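Local coordinates for pullulanase (Bacillus acidopullulyticus, PDB 2WAN), which hydrolyses the alpha-1,6-glucosidic linkages of pullulan and probably those at the branch points of starch-type polysaccharides, at residues Leu845-Leu856 / Ile868-Gln879. Residues are numbered along the deposited sequence; the frame is centred on the assembly and turned at random.
Sequences LESPTNTVAFEL and IIVMYNPNKTSQ. With SO4 (sulfate ion), chain M.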
ATOM      1  N   LEU A 845     -28.055  -0.539  21.953  1.00 10.07           N
ATOM      2  CA  LEU A 845     -28.990  -0.417  23.071  1.00 12.75           C
ATOM      3  C   LEU A 845     -28.785   0.918  23.765  1.00 13.52           C
ATOM      4  O   LEU A 845     -27.643   1.395  23.900  1.00 13.70           O
ATOM      5  CB  LEU A 845     -28.775  -1.554  24.072  1.00 13.10           C
ATOM      6  CG  LEU A 845     -28.882  -3.007  23.571  1.00 13.89           C
ATOM      7  CD1 LEU A 845     -28.642  -4.019  24.691  1.00 16.14           C
ATOM      8  CD2 LEU A 845     -30.246  -3.261  22.912  1.00 17.52           C
ATOM      9  N   GLU A 846     -29.877   1.520  24.246  1.00 15.22           N
ATOM     10  CA  GLU A 846     -29.762   2.767  25.012  1.00 15.46           C
ATOM     11  C   GLU A 846     -28.898   2.526  26.242  1.00 11.71           C
ATOM     12  O   GLU A 846     -29.096   1.547  26.969  1.00 13.98           O
ATOM     13  CB  GLU A 846     -31.154   3.293  25.419  1.00 16.42           C
ATOM     14  CG  GLU A 846     -31.125   4.583  26.248  1.00 26.78           C
ATOM     15  CD  GLU A 846     -30.934   5.841  25.421  1.00 44.80           C
ATOM     16  OE1 GLU A 846     -31.121   5.790  24.182  1.00 52.03           O
ATOM     17  OE2 GLU A 846     -30.604   6.891  26.024  1.00 50.37           O
ATOM     18  N   SER A 847     -27.908   3.391  26.445  1.00 12.44           N
ATOM     19  CA  SER A 847     -26.998   3.239  27.589  1.00 14.40           C
ATOM     20  C   SER A 847     -26.566   4.624  28.103  1.00 14.59           C
ATOM     21  O   SER A 847     -26.807   5.634  27.435  1.00 17.22           O
ATOM     22  CB  SER A 847     -25.785   2.378  27.187  1.00 13.19           C
ATOM     23  OG  SER A 847     -24.983   3.047  26.224  1.00 15.09           O
ATOM     24  N   PRO A 848     -25.932   4.673  29.288  1.00 15.50           N
ATOM     25  CA  PRO A 848     -25.542   5.972  29.855  1.00 15.50           C
ATOM     26  C   PRO A 848     -24.539   6.752  29.010  1.00 17.51           C
ATOM     27  O   PRO A 848     -23.886   6.203  28.099  1.00 14.85           O
ATOM     28  CB  PRO A 848     -24.925   5.593  31.207  1.00 13.76           C
ATOM     29  CG  PRO A 848     -25.609   4.322  31.574  1.00 12.35           C
ATOM     30  CD  PRO A 848     -25.728   3.582  30.257  1.00 13.98           C
ATOM     31  N   THR A 849     -24.439   8.048  29.298  1.00 16.25           N
ATOM     32  CA  THR A 849     -23.484   8.917  28.633  1.00 15.06           C
ATOM     33  C   THR A 849     -22.082   8.320  28.573  1.00 14.19           C
ATOM     34  O   THR A 849     -21.561   7.800  29.566  1.00 13.39           O
ATOM     35  CB  THR A 849     -23.412  10.271  29.359  1.00 17.27           C
ATOM     36  OG1 THR A 849     -24.733  10.812  29.408  1.00 20.87           O
ATOM     37  CG2 THR A 849     -22.499  11.240  28.597  1.00 19.40           C
ATOM     38  N   ASN A 850     -21.488   8.411  27.384  1.00 13.79           N
ATOM     39  CA  ASN A 850     -20.128   7.953  27.150  1.00 12.88           C
ATOM     40  C   ASN A 850     -19.962   6.452  27.386  1.00 13.35           C
ATOM     41  O   ASN A 850     -18.969   6.006  27.941  1.00 13.42           O
ATOM     42  CB  ASN A 850     -19.079   8.748  27.942  1.00 15.23           C
ATOM     43  CG  ASN A 850     -17.708   8.624  27.332  1.00 15.38           C
ATOM     44  OD1 ASN A 850     -17.577   8.602  26.107  1.00 16.65           O
ATOM     45  ND2 ASN A 850     -16.681   8.489  28.166  1.00 13.18           N
ATOM     46  N   THR A 851     -20.965   5.681  26.984  1.00 13.26           N
ATOM     47  CA  THR A 851     -20.826   4.217  26.967  1.00 11.65           C
ATOM     48  C   THR A 851     -21.410   3.752  25.647  1.00 10.05           C
ATOM     49  O   THR A 851     -22.179   4.483  25.020  1.00 11.75           O
ATOM     50  CB  THR A 851     -21.579   3.511  28.141  1.00 12.88           C
ATOM     51  OG1 THR A 851     -22.993   3.727  28.005  1.00 12.94           O
ATOM     52  CG2 THR A 851     -21.091   4.006  29.527  1.00 12.97           C
ATOM     53  N   VAL A 852     -20.992   2.559  25.204  1.00 10.27           N
ATOM     54  CA  VAL A 852     -21.492   1.950  23.974  1.00 11.40           C
ATOM     55  C   VAL A 852     -21.953   0.539  24.326  1.00 10.68           C
ATOM     56  O   VAL A 852     -21.179  -0.260  24.877  1.00 12.01           O
ATOM     57  CB  VAL A 852     -20.397   1.894  22.869  1.00 11.29           C
ATOM     58  CG1 VAL A 852     -20.868   1.079  21.659  1.00 11.90           C
ATOM     59  CG2 VAL A 852     -20.033   3.297  22.404  1.00 15.00           C
ATOM     60  N   ALA A 853     -23.212   0.240  24.006  1.00 11.26           N
ATOM     61  CA  ALA A 853     -23.793  -1.087  24.262  1.00 10.72           C
ATOM     62  C   ALA A 853     -24.513  -1.584  23.035  1.00  9.48           C
ATOM     63  O   ALA A 853     -25.249  -0.831  22.410  1.00 10.61           O
ATOM     64  CB  ALA A 853     -24.768  -1.034  25.433  1.00 11.46           C
ATOM     65  N   PHE A 854     -24.298  -2.856  22.690  1.00 10.77           N
ATOM     66  CA  PHE A 854     -24.987  -3.438  21.529  1.00 10.97           C
ATOM     67  C   PHE A 854     -25.379  -4.875  21.744  1.00  9.42           C
ATOM     68  O   PHE A 854     -24.845  -5.545  22.633  1.00 10.13           O
ATOM     69  CB  PHE A 854     -24.170  -3.282  20.233  1.00 11.53           C
ATOM     70  CG  PHE A 854     -22.815  -3.932  20.275  1.00 10.77           C
ATOM     71  CD1 PHE A 854     -22.638  -5.242  19.827  1.00 11.04           C
ATOM     72  CD2 PHE A 854     -21.708  -3.226  20.753  1.00 12.68           C
ATOM     73  CE1 PHE A 854     -21.374  -5.838  19.864  1.00 11.45           C
ATOM     74  CE2 PHE A 854     -20.441  -3.812  20.785  1.00 11.87           C
ATOM     75  CZ  PHE A 854     -20.266  -5.114  20.330  1.00  9.12           C
ATOM     76  N   GLU A 855     -26.302  -5.349  20.905  1.00 11.21           N
ATOM     77  CA  GLU A 855     -26.791  -6.712  20.980  1.00 11.66           C
ATOM     78  C   GLU A 855     -26.656  -7.369  19.614  1.00 11.53           C
ATOM     79  O   GLU A 855     -26.990  -6.760  18.577  1.00 12.51           O
ATOM     80  CB  GLU A 855     -28.261  -6.727  21.429  1.00 11.89           C
ATOM     81  CG  GLU A 855     -28.798  -8.134  21.684  1.00 10.86           C
ATOM     82  CD  GLU A 855     -30.281  -8.136  22.099  1.00 15.60           C
ATOM     83  OE1 GLU A 855     -30.939  -7.067  22.045  1.00 16.21           O
ATOM     84  OE2 GLU A 855     -30.773  -9.211  22.493  1.00 13.52           O
ATOM     85  N   LEU A 856     -26.142  -8.602  19.634  1.00  9.79           N
ATOM     86  CA  LEU A 856     -25.995  -9.453  18.447  1.00 10.68           C
ATOM     87  C   LEU A 856     -27.102 -10.481  18.570  1.00  9.45           C
ATOM     88  O   LEU A 856     -27.082 -11.332  19.472  1.00 11.11           O
ATOM     89  CB  LEU A 856     -24.595 -10.121  18.425  1.00  9.75           C
ATOM     90  CG  LEU A 856     -23.408  -9.143  18.510  1.00 11.50           C
ATOM     91  CD1 LEU A 856     -22.061  -9.865  18.578  1.00 11.79           C
ATOM     92  CD2 LEU A 856     -23.411  -8.158  17.331  1.00 11.62           C
ATOM     93  N   ILE A 868     -26.275 -11.961  22.189  1.00  9.48           N
ATOM     94  CA  ILE A 868     -25.086 -11.535  22.922  1.00  9.44           C
ATOM     95  C   ILE A 868     -25.146 -10.038  23.144  1.00 10.83           C
ATOM     96  O   ILE A 868     -25.393  -9.265  22.214  1.00 10.36           O
ATOM     97  CB  ILE A 868     -23.787 -11.878  22.156  1.00  9.98           C
ATOM     98  CG1 ILE A 868     -23.778 -13.366  21.761  1.00 11.19           C
ATOM     99  CG2 ILE A 868     -22.537 -11.488  23.004  1.00 13.36           C
ATOM    100  CD1 ILE A 868     -22.576 -13.796  20.935  1.00 12.82           C
ATOM    101  N   ILE A 869     -24.920  -9.614  24.390  1.00  8.72           N
ATOM    102  CA  ILE A 869     -24.812  -8.176  24.661  1.00 11.27           C
ATOM    103  C   ILE A 869     -23.381  -7.823  25.045  1.00  9.17           C
ATOM    104  O   ILE A 869     -22.764  -8.527  25.828  1.00 10.85           O
ATOM    105  CB  ILE A 869     -25.785  -7.691  25.766  1.00  9.94           C
ATOM    106  CG1 ILE A 869     -27.204  -7.656  25.221  1.00  9.92           C
ATOM    107  CG2 ILE A 869     -25.352  -6.279  26.292  1.00 11.72           C
ATOM    108  CD1 ILE A 869     -28.268  -7.411  26.310  1.00 13.40           C
ATOM    109  N   VAL A 870     -22.852  -6.752  24.448  1.00  7.95           N
ATOM    110  CA  VAL A 870     -21.536  -6.230  24.821  1.00  9.01           C
ATOM    111  C   VAL A 870     -21.729  -4.760  25.222  1.00 10.81           C
ATOM    112  O   VAL A 870     -22.430  -4.021  24.533  1.00 11.30           O
ATOM    113  CB  VAL A 870     -20.539  -6.272  23.619  1.00 11.33           C
ATOM    114  CG1 VAL A 870     -19.200  -5.583  23.953  1.00 10.26           C
ATOM    115  CG2 VAL A 870     -20.293  -7.717  23.162  1.00 11.67           C
ATOM    116  N   MET A 871     -21.097  -4.338  26.319  1.00  9.22           N
ATOM    117  CA  MET A 871     -21.074  -2.909  26.690  1.00  9.38           C
ATOM    118  C   MET A 871     -19.677  -2.474  27.118  1.00  9.71           C
ATOM    119  O   MET A 871     -19.063  -3.118  27.986  1.00 11.64           O
ATOM    120  CB  MET A 871     -22.073  -2.611  27.821  1.00  9.25           C
ATOM    121  CG  MET A 871     -22.020  -1.149  28.279  1.00 12.00           C
ATOM    122  SD  MET A 871     -23.406  -0.814  29.368  1.00 14.09           S
ATOM    123  CE  MET A 871     -22.780   0.634  30.236  1.00 15.25           C
ATOM    124  N   TYR A 872     -19.189  -1.393  26.505  1.00 10.34           N
ATOM    125  CA  TYR A 872     -17.909  -0.788  26.873  1.00 10.67           C
ATOM    126  C   TYR A 872     -18.189   0.354  27.832  1.00 11.34           C
ATOM    127  O   TYR A 872     -18.965   1.257  27.501  1.00 11.28           O
ATOM    128  CB  TYR A 872     -17.180  -0.227  25.647  1.00 10.45           C
ATOM    129  CG  TYR A 872     -17.101  -1.154  24.452  1.00 11.40           C
ATOM    130  CD1 TYR A 872     -16.552  -2.426  24.557  1.00 10.59           C
ATOM    131  CD2 TYR A 872     -17.540  -0.723  23.208  1.00 10.67           C
ATOM    132  CE1 TYR A 872     -16.477  -3.277  23.423  1.00 10.39           C
ATOM    133  CE2 TYR A 872     -17.480  -1.555  22.088  1.00 10.68           C
ATOM    134  CZ  TYR A 872     -16.951  -2.822  22.210  1.00 12.27           C
ATOM    135  OH  TYR A 872     -16.891  -3.621  21.093  1.00 10.36           O
ATOM    136  N   ASN A 873     -17.577   0.300  29.010  1.00 10.75           N
ATOM    137  CA  ASN A 873     -17.657   1.395  29.994  1.00 10.67           C
ATOM    138  C   ASN A 873     -16.281   1.989  30.301  1.00 11.58           C
ATOM    139  O   ASN A 873     -15.588   1.481  31.186  1.00 12.17           O
ATOM    140  CB  ASN A 873     -18.296   0.937  31.306  1.00 10.00           C
ATOM    141  CG  ASN A 873     -18.334   2.064  32.329  1.00 13.47           C
ATOM    142  OD1 ASN A 873     -18.341   3.225  31.943  1.00 13.22           O
ATOM    143  ND2 ASN A 873     -18.316   1.731  33.603  1.00 14.43           N
ATOM    144  N   PRO A 874     -15.897   3.073  29.597  1.00 12.23           N
ATOM    145  CA  PRO A 874     -14.588   3.702  29.817  1.00 12.40           C
ATOM    146  C   PRO A 874     -14.531   4.617  31.035  1.00 12.73           C
ATOM    147  O   PRO A 874     -13.453   5.091  31.397  1.00 16.09           O
ATOM    148  CB  PRO A 874     -14.396   4.541  28.557  1.00 13.74           C
ATOM    149  CG  PRO A 874     -15.781   4.877  28.122  1.00 12.26           C
ATOM    150  CD  PRO A 874     -16.596   3.660  28.438  1.00 12.04           C
ATOM    151  N   ASN A 875     -15.679   4.855  31.649  1.00 13.03           N
ATOM    152  CA  ASN A 875     -15.779   5.819  32.741  1.00 13.61           C
ATOM    153  C   ASN A 875     -15.220   5.307  34.055  1.00 12.32           C
ATOM    154  O   ASN A 875     -15.125   4.100  34.282  1.00 13.04           O
ATOM    155  CB  ASN A 875     -17.230   6.251  32.888  1.00 14.87           C
ATOM    156  CG  ASN A 875     -17.781   6.797  31.608  1.00 16.59           C
ATOM    157  OD1 ASN A 875     -17.362   7.863  31.148  1.00 19.32           O
ATOM    158  ND2 ASN A 875     -18.693   6.046  30.984  1.00 16.42           N
ATOM    159  N   LYS A 876     -14.853   6.239  34.935  1.00 13.54           N
ATOM    160  CA  LYS A 876     -14.252   5.874  36.203  1.00 15.20           C
ATOM    161  C   LYS A 876     -15.242   5.442  37.291  1.00 14.12           C
ATOM    162  O   LYS A 876     -14.828   5.068  38.393  1.00 15.00           O
ATOM    163  CB  LYS A 876     -13.340   7.011  36.679  1.00 16.85           C
ATOM    164  CG  LYS A 876     -11.967   6.925  36.023  1.00 23.10           C
ATOM    165  CD  LYS A 876     -11.076   8.052  36.449  1.00 36.02           C
ATOM    166  CE  LYS A 876      -9.718   7.945  35.780  1.00 34.58           C
ATOM    167  NZ  LYS A 876      -8.900   9.160  36.072  1.00 30.63           N
ATOM    168  N   THR A 877     -16.538   5.469  36.986  1.00 15.43           N
ATOM    169  CA  THR A 877     -17.535   4.907  37.887  1.00 14.94           C
ATOM    170  C   THR A 877     -18.300   3.813  37.174  1.00 16.56           C
ATOM    171  O   THR A 877     -18.344   3.795  35.935  1.00 16.85           O
ATOM    172  CB  THR A 877     -18.520   5.971  38.415  1.00 17.34           C
ATOM    173  OG1 THR A 877     -19.193   6.585  37.315  1.00 19.27           O
ATOM    174  CG2 THR A 877     -17.773   7.057  39.195  1.00 15.75           C
ATOM    175  N   SER A 878     -18.905   2.926  37.956  1.00 16.22           N
ATOM    176  CA  SER A 878     -19.752   1.873  37.403  1.00 15.35           C
ATOM    177  C   SER A 878     -20.959   2.506  36.738  1.00 17.42           C
ATOM    178  O   SER A 878     -21.382   3.610  37.108  1.00 16.35           O
ATOM    179  CB  SER A 878     -20.190   0.878  38.483  1.00 17.79           C
ATOM    180  OG  SER A 878     -21.042   1.519  39.428  1.00 18.98           O
ATOM    181  N   GLN A 879     -21.511   1.804  35.747  1.00 13.57           N
ATOM    182  CA  GLN A 879     -22.633   2.296  34.978  1.00 15.26           C
ATOM    183  C   GLN A 879     -23.640   1.168  34.824  1.00 17.88           C
ATOM    184  O   GLN A 879     -23.268   0.001  34.797  1.00 22.36           O
ATOM    185  CB  GLN A 879     -22.176   2.768  33.605  1.00 13.72           C
ATOM    186  CG  GLN A 879     -21.122   3.874  33.637  1.00 14.25           C
ATOM    187  CD  GLN A 879     -21.689   5.200  34.092  1.00 14.24           C
ATOM    188  OE1 GLN A 879     -22.767   5.607  33.664  1.00 18.38           O
ATOM    189  NE2 GLN A 879     -20.948   5.901  34.940  1.00 18.20           N
TER
HETATM  190  S   SO4 M1933     -23.009   9.881  24.367  1.00 56.99           S
HETATM  191  O1  SO4 M1933     -23.029   8.642  25.144  1.00 56.95           O
HETATM  192  O2  SO4 M1933     -21.756  10.594  24.603  1.00 58.63           O
HETATM  193  O3  SO4 M1933     -23.137   9.575  22.942  1.00 57.79           O
HETATM  194  O4  SO4 M1933     -24.142  10.710  24.775  1.00 59.67           O
HETATM  195  O   HOH W   1     -22.269   8.032  32.202  1.00 22.57           O
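Val852, Phe854 and Leu856 pair with Tyr872, Val870 and Ile868 as the hydrogen-bonded sites of an antiparallel beta hairpin, strands 852-856 and 868-873, whose axes approach to 4.7 Å with N-to-C directions 163° apart; of the six backbone bonds, Val852 N to Tyr872 O is weak. These six side chains share one face of the sheet. Phe854 holds its CG between backbone N and carbonyl carbon (chi1 60°), which swings the flat ring across the hairpin to lie over Val870, whose branched CB makes a CH-pi contact 3.9 Å from the ring centroid. The Tyr872 ring meets that ring obliquely, its OH 3.6 Å from Phe854 CE2 and hydrogen-bonded to Thr769, so a buried hydroxyl is satisfied. On the other face, slender Ala853 leaves room for Met871, whose extended chain carries CE to 3.8 Å from Thr851 CB. Beyond the strands, the type II turn 848-851 is tied down by two asparagines: Asn850 ND2 donates to Asn875 OD1 at 3.1 Å, and Asn875 ND2 donates in turn to the backbone O of Asn850, from above the carbonyl plane; an amide suits Asn875 because it can do both. The same ND2 also donates to Asn873 OD1, which takes Asn875 N as well in an Asx turn and so helps fix the amide's rotation. A water joins Thr849 O to Gln879 OE1, and a sulfate, probably carried over from crystallisation, accepts from Asn850 N. Within the C-terminal all-beta domain, the hairpin lies between strands 842-844 and 915-920; helix 707-714 covers the aromatic face, and Leu881 of strand 879-882 packs against Ala853 and Met871.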